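Local coordinates for protein exonuclease VapC9 (Pyrobaculum aerophilum, PDB 1V8P) that probably acts as the toxin of a type II toxin-antitoxin pair, a magnesium-dependent ribonuclease that also slowly degrades single-stranded DNA as an exonuclease, at residues P99-R111 and F115-S127. The protein carries 1 engineered substitution. Residues are numbered along the deposited sequence; the frame is centred on the assembly and turned at random.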
ATOM      1  N   PRO C  99       1.236 -14.928  15.341  1.00 37.05           N
ATOM      2  CA  PRO C  99       2.326 -15.833  14.960  1.00 37.46           C
ATOM      3  C   PRO C  99       3.687 -15.232  15.313  1.00 37.35           C
ATOM      4  O   PRO C  99       3.797 -14.046  15.576  1.00 38.19           O
ATOM      5  CB  PRO C  99       2.171 -15.944  13.445  1.00 36.88           C
ATOM      6  CG  PRO C  99       0.737 -15.595  13.211  1.00 38.25           C
ATOM      7  CD  PRO C  99       0.473 -14.490  14.162  1.00 36.56           C
ATOM      8  N   PRO C 100       4.742 -16.052  15.329  1.00 38.05           N
ATOM      9  CA  PRO C 100       6.091 -15.562  15.639  1.00 38.40           C
ATOM     10  C   PRO C 100       6.514 -14.694  14.462  1.00 38.48           C
ATOM     11  O   PRO C 100       6.419 -15.126  13.321  1.00 39.32           O
ATOM     12  CB  PRO C 100       6.919 -16.844  15.698  1.00 37.87           C
ATOM     13  CG  PRO C 100       5.937 -17.870  16.093  1.00 37.84           C
ATOM     14  CD  PRO C 100       4.726 -17.522  15.275  1.00 38.07           C
ATOM     15  N   LEU C 101       6.978 -13.479  14.705  1.00 39.21           N
ATOM     16  CA  LEU C 101       7.361 -12.634  13.571  1.00 40.24           C
ATOM     17  C   LEU C 101       8.367 -13.287  12.616  1.00 40.40           C
ATOM     18  O   LEU C 101       8.115 -13.377  11.417  1.00 41.70           O
ATOM     19  CB  LEU C 101       7.922 -11.290  14.056  1.00 39.24           C
ATOM     20  CG  LEU C 101       8.414 -10.376  12.923  1.00 39.80           C
ATOM     21  CD1 LEU C 101       7.590  -9.120  12.899  1.00 38.85           C
ATOM     22  CD2 LEU C 101       9.891 -10.032  13.111  1.00 39.47           C
ATOM     23  N   ASP C 102       9.497 -13.745  13.152  1.00 41.14           N
ATOM     24  CA  ASP C 102      10.561 -14.365  12.353  1.00 40.90           C
ATOM     25  C   ASP C 102      10.124 -15.517  11.435  1.00 39.80           C
ATOM     26  O   ASP C 102      10.554 -15.591  10.283  1.00 38.45           O
ATOM     27  CB  ASP C 102      11.712 -14.801  13.277  1.00 41.50           C
ATOM     28  CG  ASP C 102      11.292 -15.845  14.303  1.00 43.08           C
ATOM     29  OD1 ASP C 102      10.159 -15.774  14.841  1.00 44.67           O
ATOM     30  OD2 ASP C 102      12.116 -16.734  14.585  1.00 43.29           O
ATOM     31  N   GLU C 103       9.268 -16.402  11.932  1.00 39.58           N
ATOM     32  CA  GLU C 103       8.768 -17.510  11.121  1.00 40.27           C
ATOM     33  C   GLU C 103       8.055 -16.948   9.903  1.00 39.32           C
ATOM     34  O   GLU C 103       8.375 -17.291   8.765  1.00 40.17           O
ATOM     35  CB  GLU C 103       7.774 -18.352  11.912  1.00 43.61           C
ATOM     36  CG  GLU C 103       8.359 -19.020  13.136  1.00 48.79           C
ATOM     37  CD  GLU C 103       9.150 -20.261  12.804  1.00 51.52           C
ATOM     38  OE1 GLU C 103      10.131 -20.161  12.024  1.00 53.14           O
ATOM     39  OE2 GLU C 103       8.781 -21.340  13.332  1.00 52.03           O
ATOM     40  N   VAL C 104       7.084 -16.081  10.156  1.00 38.79           N
ATOM     41  CA  VAL C 104       6.320 -15.461   9.092  1.00 38.60           C
ATOM     42  C   VAL C 104       7.219 -14.759   8.078  1.00 38.85           C
ATOM     43  O   VAL C 104       7.039 -14.926   6.867  1.00 37.85           O
ATOM     44  CB  VAL C 104       5.297 -14.447   9.659  1.00 38.10           C
ATOM     45  CG1 VAL C 104       4.587 -13.712   8.524  1.00 36.58           C
ATOM     46  CG2 VAL C 104       4.293 -15.177  10.527  1.00 37.12           C
ATOM     47  N   LEU C 105       8.183 -13.977   8.557  1.00 38.29           N
ATOM     48  CA  LEU C 105       9.065 -13.260   7.640  1.00 39.46           C
ATOM     49  C   LEU C 105       9.715 -14.256   6.703  1.00 40.04           C
ATOM     50  O   LEU C 105       9.843 -14.007   5.502  1.00 40.53           O
ATOM     51  CB  LEU C 105      10.159 -12.508   8.395  1.00 39.72           C
ATOM     52  CG  LEU C 105      10.701 -11.210   7.782  1.00 40.45           C
ATOM     53  CD1 LEU C 105      12.148 -11.056   8.223  1.00 40.93           C
ATOM     54  CD2 LEU C 105      10.596 -11.200   6.265  1.00 38.20           C
ATOM     55  N   ARG C 106      10.115 -15.399   7.248  1.00 41.45           N
ATOM     56  CA  ARG C 106      10.757 -16.397   6.421  1.00 42.57           C
ATOM     57  C   ARG C 106       9.808 -16.928   5.363  1.00 41.13           C
ATOM     58  O   ARG C 106      10.202 -17.074   4.204  1.00 40.98           O
ATOM     59  CB  ARG C 106      11.311 -17.549   7.255  1.00 45.68           C
ATOM     60  CG  ARG C 106      12.292 -18.384   6.448  1.00 50.52           C
ATOM     61  CD  ARG C 106      13.034 -19.376   7.286  1.00 54.91           C
ATOM     62  NE  ARG C 106      12.132 -20.361   7.861  1.00 59.89           N
ATOM     63  CZ  ARG C 106      12.541 -21.481   8.447  1.00 62.77           C
ATOM     64  NH1 ARG C 106      13.841 -21.752   8.528  1.00 62.91           N
ATOM     65  NH2 ARG C 106      11.648 -22.329   8.949  1.00 64.09           N
ATOM     66  N   VAL C 107       8.565 -17.219   5.750  1.00 39.20           N
ATOM     67  CA  VAL C 107       7.577 -17.707   4.787  1.00 36.62           C
ATOM     68  C   VAL C 107       7.356 -16.642   3.727  1.00 35.91           C
ATOM     69  O   VAL C 107       7.206 -16.951   2.548  1.00 35.64           O
ATOM     70  CB  VAL C 107       6.219 -18.055   5.467  1.00 37.37           C
ATOM     71  CG1 VAL C 107       5.101 -18.141   4.411  1.00 35.24           C
ATOM     72  CG2 VAL C 107       6.336 -19.394   6.209  1.00 33.81           C
ATOM     73  N   ALA C 108       7.348 -15.384   4.157  1.00 35.74           N
ATOM     74  CA  ALA C 108       7.162 -14.253   3.256  1.00 35.86           C
ATOM     75  C   ALA C 108       8.233 -14.262   2.175  1.00 35.63           C
ATOM     76  O   ALA C 108       7.939 -14.241   0.992  1.00 36.34           O
ATOM     77  CB  ALA C 108       7.241 -12.938   4.041  1.00 35.38           C
ATOM     78  N   VAL C 109       9.484 -14.284   2.609  1.00 37.68           N
ATOM     79  CA  VAL C 109      10.627 -14.289   1.709  1.00 37.87           C
ATOM     80  C   VAL C 109      10.644 -15.518   0.799  1.00 38.99           C
ATOM     81  O   VAL C 109      10.823 -15.404  -0.415  1.00 39.11           O
ATOM     82  CB  VAL C 109      11.944 -14.251   2.520  1.00 38.58           C
ATOM     83  CG1 VAL C 109      13.137 -14.302   1.591  1.00 38.96           C
ATOM     84  CG2 VAL C 109      11.986 -12.996   3.383  1.00 37.51           C
ATOM     85  N   GLU C 110      10.448 -16.690   1.392  1.00 39.35           N
ATOM     86  CA  GLU C 110      10.476 -17.949   0.646  1.00 40.09           C
ATOM     87  C   GLU C 110       9.446 -18.112  -0.452  1.00 40.10           C
ATOM     88  O   GLU C 110       9.790 -18.533  -1.556  1.00 40.45           O
ATOM     89  CB  GLU C 110      10.359 -19.128   1.602  1.00 39.65           C
ATOM     90  CG  GLU C 110      11.651 -19.460   2.305  1.00 41.96           C
ATOM     91  CD  GLU C 110      11.447 -20.370   3.498  1.00 44.40           C
ATOM     92  OE1 GLU C 110      12.456 -20.702   4.157  1.00 43.58           O
ATOM     93  OE2 GLU C 110      10.281 -20.743   3.784  1.00 45.85           O
ATOM     94  N   ARG C 111       8.186 -17.788  -0.166  1.00 39.43           N
ATOM     95  CA  ARG C 111       7.136 -17.940  -1.168  1.00 36.47           C
ATOM     96  C   ARG C 111       6.807 -16.657  -1.933  1.00 36.48           C
ATOM     97  O   ARG C 111       5.906 -16.641  -2.776  1.00 38.19           O
ATOM     98  CB  ARG C 111       5.884 -18.491  -0.500  1.00 35.15           C
ATOM     99  CG  ARG C 111       6.208 -19.574   0.520  1.00 33.40           C
ATOM    100  CD  ARG C 111       4.974 -20.195   1.123  1.00 31.82           C
ATOM    101  NE  ARG C 111       5.316 -21.182   2.143  1.00 31.60           N
ATOM    102  CZ  ARG C 111       4.426 -21.962   2.747  1.00 32.66           C
ATOM    103  NH1 ARG C 111       3.132 -21.868   2.430  1.00 31.56           N
ATOM    104  NH2 ARG C 111       4.823 -22.836   3.664  1.00 32.37           N
ATOM    105  N   PHE C 115       4.307  -9.725   3.989  1.00 29.73           N
ATOM    106  CA  PHE C 115       4.337 -10.235   5.344  1.00 29.06           C
ATOM    107  C   PHE C 115       2.898 -10.474   5.826  1.00 28.76           C
ATOM    108  O   PHE C 115       2.632 -11.400   6.571  1.00 29.70           O
ATOM    109  CB  PHE C 115       5.041  -9.240   6.265  1.00 30.46           C
ATOM    110  CG  PHE C 115       5.034  -9.648   7.712  1.00 29.92           C
ATOM    111  CD1 PHE C 115       6.159 -10.233   8.290  1.00 30.49           C
ATOM    112  CD2 PHE C 115       3.905  -9.459   8.486  1.00 27.19           C
ATOM    113  CE1 PHE C 115       6.156 -10.623   9.628  1.00 31.04           C
ATOM    114  CE2 PHE C 115       3.888  -9.845   9.820  1.00 30.76           C
ATOM    115  CZ  PHE C 115       5.021 -10.429  10.395  1.00 30.79           C
ATOM    116  N   TYR C 116       1.966  -9.641   5.383  1.00 28.57           N
ATOM    117  CA  TYR C 116       0.577  -9.790   5.806  1.00 29.20           C
ATOM    118  C   TYR C 116       0.001 -11.105   5.325  1.00 28.87           C
ATOM    119  O   TYR C 116      -0.483 -11.881   6.130  1.00 28.52           O
ATOM    120  CB  TYR C 116      -0.273  -8.621   5.306  1.00 29.35           C
ATOM    121  CG  TYR C 116       0.086  -7.318   5.954  1.00 32.35           C
ATOM    122  CD1 TYR C 116      -0.161  -7.101   7.302  1.00 34.60           C
ATOM    123  CD2 TYR C 116       0.699  -6.296   5.228  1.00 33.94           C
ATOM    124  CE1 TYR C 116       0.186  -5.892   7.923  1.00 34.74           C
ATOM    125  CE2 TYR C 116       1.052  -5.085   5.841  1.00 34.77           C
ATOM    126  CZ  TYR C 116       0.787  -4.891   7.194  1.00 35.08           C
ATOM    127  OH  TYR C 116       1.107  -3.694   7.811  1.00 33.22           O
ATOM    128  N   ASP C 117       0.066 -11.366   4.021  1.00 28.92           N
ATOM    129  CA  ASP C 117      -0.440 -12.622   3.475  1.00 29.55           C
ATOM    130  C   ASP C 117       0.309 -13.844   4.051  1.00 28.59           C
ATOM    131  O   ASP C 117      -0.287 -14.887   4.242  1.00 28.51           O
ATOM    132  CB  ASP C 117      -0.344 -12.610   1.938  1.00 31.29           C
ATOM    133  CG  ASP C 117      -1.402 -11.702   1.281  1.00 34.87           C
ATOM    134  OD1 ASP C 117      -1.217 -11.309   0.105  1.00 36.04           O
ATOM    135  OD2 ASP C 117      -2.426 -11.383   1.934  1.00 36.45           O
ATOM    136  N   ALA C 118       1.600 -13.708   4.354  1.00 28.75           N
ATOM    137  CA  ALA C 118       2.377 -14.823   4.904  1.00 29.72           C
ATOM    138  C   ALA C 118       1.951 -15.177   6.315  1.00 31.55           C
ATOM    139  O   ALA C 118       2.161 -16.312   6.760  1.00 33.70           O
ATOM    140  CB  ALA C 118       3.858 -14.516   4.881  1.00 27.18           C
ATOM    141  N   SER C 119       1.364 -14.217   7.026  1.00 31.81           N
ATOM    142  CA  SER C 119       0.898 -14.470   8.380  1.00 31.60           C
ATOM    143  C   SER C 119      -0.201 -15.537   8.294  1.00 32.22           C
ATOM    144  O   SER C 119      -0.293 -16.440   9.138  1.00 30.70           O
ATOM    145  CB  SER C 119       0.351 -13.178   9.003  1.00 32.60           C
ATOM    146  OG  SER C 119       1.383 -12.231   9.213  1.00 33.20           O
ATOM    147  N   TYR C 120      -1.015 -15.439   7.251  1.00 31.96           N
ATOM    148  CA  TYR C 120      -2.094 -16.392   7.036  1.00 33.79           C
ATOM    149  C   TYR C 120      -1.611 -17.789   6.620  1.00 33.98           C
ATOM    150  O   TYR C 120      -2.079 -18.795   7.155  1.00 34.39           O
ATOM    151  CB  TYR C 120      -3.064 -15.843   5.997  1.00 32.07           C
ATOM    152  CG  TYR C 120      -3.835 -14.666   6.531  1.00 33.63           C
ATOM    153  CD1 TYR C 120      -3.415 -13.353   6.286  1.00 31.15           C
ATOM    154  CD2 TYR C 120      -4.975 -14.868   7.322  1.00 31.40           C
ATOM    155  CE1 TYR C 120      -4.107 -12.275   6.807  1.00 31.40           C
ATOM    156  CE2 TYR C 120      -5.675 -13.800   7.848  1.00 33.28           C
ATOM    157  CZ  TYR C 120      -5.243 -12.500   7.589  1.00 33.12           C
ATOM    158  OH  TYR C 120      -5.955 -11.432   8.090  1.00 31.92           O
ATOM    159  N   ALA C 121      -0.676 -17.844   5.677  1.00 33.42           N
ATOM    160  CA  ALA C 121      -0.130 -19.102   5.200  1.00 34.10           C
ATOM    161  C   ALA C 121       0.532 -19.855   6.357  1.00 34.72           C
ATOM    162  O   ALA C 121       0.297 -21.049   6.553  1.00 33.83           O
ATOM    163  CB  ALA C 121       0.893 -18.837   4.078  1.00 33.44           C
ATOM    164  N   TYR C 122       1.350 -19.142   7.126  1.00 34.78           N
ATOM    165  CA  TYR C 122       2.044 -19.751   8.249  1.00 34.09           C
ATOM    166  C   TYR C 122       1.121 -20.318   9.330  1.00 33.82           C
ATOM    167  O   TYR C 122       1.322 -21.436   9.789  1.00 34.58           O
ATOM    168  CB  TYR C 122       3.002 -18.750   8.886  1.00 33.68           C
ATOM    169  CG  TYR C 122       3.741 -19.319  10.071  1.00 33.73           C
ATOM    170  CD1 TYR C 122       4.904 -20.089   9.902  1.00 34.13           C
ATOM    171  CD2 TYR C 122       3.236 -19.163  11.358  1.00 32.79           C
ATOM    172  CE1 TYR C 122       5.533 -20.691  10.999  1.00 33.32           C
ATOM    173  CE2 TYR C 122       3.850 -19.759  12.453  1.00 33.37           C
ATOM    174  CZ  TYR C 122       4.991 -20.519  12.275  1.00 34.79           C
ATOM    175  OH  TYR C 122       5.562 -21.101  13.389  1.00 36.22           O
ATOM    176  N   VAL C 123       0.116 -19.555   9.735  1.00 34.07           N
ATOM    177  CA  VAL C 123      -0.797 -19.998  10.781  1.00 34.61           C
ATOM    178  C   VAL C 123      -1.641 -21.165  10.348  1.00 36.24           C
ATOM    179  O   VAL C 123      -1.857 -22.101  11.122  1.00 38.30           O
ATOM    180  CB  VAL C 123      -1.738 -18.868  11.233  1.00 33.80           C
ATOM    181  CG1 VAL C 123      -2.769 -19.398  12.242  1.00 32.33           C
ATOM    182  CG2 VAL C 123      -0.923 -17.764  11.835  1.00 33.04           C
ATOM    183  N   ALA C 124      -2.128 -21.115   9.117  1.00 37.41           N
ATOM    184  CA  ALA C 124      -2.959 -22.202   8.616  1.00 38.03           C
ATOM    185  C   ALA C 124      -2.150 -23.506   8.568  1.00 38.76           C
ATOM    186  O   ALA C 124      -2.555 -24.522   9.142  1.00 38.39           O
ATOM    187  CB  ALA C 124      -3.493 -21.856   7.239  1.00 37.45           C
ATOM    188  N   GLU C 125      -1.002 -23.463   7.900  1.00 39.35           N
ATOM    189  CA  GLU C 125      -0.146 -24.634   7.778  1.00 41.06           C
ATOM    190  C   GLU C 125       0.463 -25.113   9.100  1.00 42.15           C
ATOM    191  O   GLU C 125       0.612 -26.321   9.308  1.00 43.07           O
ATOM    192  CB  GLU C 125       0.955 -24.377   6.736  1.00 40.29           C
ATOM    193  CG  GLU C 125       0.489 -24.613   5.295  1.00 38.81           C
ATOM    194  CD  GLU C 125       1.532 -24.241   4.234  1.00 42.03           C
ATOM    195  OE1 GLU C 125       2.747 -24.455   4.468  1.00 41.04           O
ATOM    196  OE2 GLU C 125       1.133 -23.746   3.153  1.00 43.23           O
ATOM    197  N   SER C 126       0.788 -24.181   9.995  1.00 42.69           N
ATOM    198  CA  SER C 126       1.376 -24.531  11.287  1.00 42.01           C
ATOM    199  C   SER C 126       0.391 -25.192  12.209  1.00 40.78           C
ATOM    200  O   SER C 126       0.775 -25.981  13.065  1.00 42.98           O
ATOM    201  CB  SER C 126       1.910 -23.294  11.997  1.00 43.12           C
ATOM    202  OG  SER C 126       3.171 -22.939  11.490  1.00 46.70           O
ATOM    203  N   SER C 127      -0.876 -24.859  12.039  1.00 39.53           N
ATOM    204  CA  SER C 127      -1.918 -25.390  12.897  1.00 39.07           C
ATOM    205  C   SER C 127      -2.745 -26.466  12.234  1.00 38.67           C
ATOM    206  O   SER C 127      -3.653 -27.017  12.847  1.00 37.75           O
ATOM    207  CB  SER C 127      -2.841 -24.260  13.335  1.00 39.24           C
ATOM    208  OG  SER C 127      -2.117 -23.246  14.005  1.00 42.08           O
TER
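Phe115, in the first turn of helix 115-127, lays one ring face against Val104 of helix 101-111: the CG1 methyl of Val104 stands 3.7 Å from the ring centroid in a CH-pi contact. A chi1 of 176° swings the ring away from its own backbone N and toward the N-terminal end of helix 101-111, where CD1 of Leu101 also meets CZ of Phe115 at 3.8 Å. One turn on, Ala118 is small enough to let the backbones close in, its CA 5.1 Å from that of Ala108; its CB touches CB of Ala108 and CG1 of Val107. Ser119 turns its hydroxyl back to the carbonyl O of Phe115, OG to O 3.0 Å within the helix, and OG lies beside CG1 of Val104. Val104 is thus a knob in the hole formed by Phe115, Ala118, Ser119 and Tyr122. The phenol of Tyr122 runs out along helix 101-111: Glu103 lays its CB over one ring face, 3.4 Å from CE1, CG2 of Val107 comes to the ring edge, and CD of Pro100, the N-cap residue, packs near CE2. Glu125 closes the far end with a two-pronged salt bridge. The extended Arg111 meets it end-on, NH1 to OE2 and NH2 to OE1, both 2.8 Å and nearly straight, with the guanidinium and carboxylate planes 25° apart. OE2 also accepts from the backbone N of Lys143. The helix axes pass 8.2 Å apart at 107°. While one side of helix 115-127 receives helix 101-111, Val123 and Ala124 pack on Leu31 of the parallel sheet, and Asp117 lies close to Asp135, consistent with the acidic magnesium site of a PIN-domain nuclease.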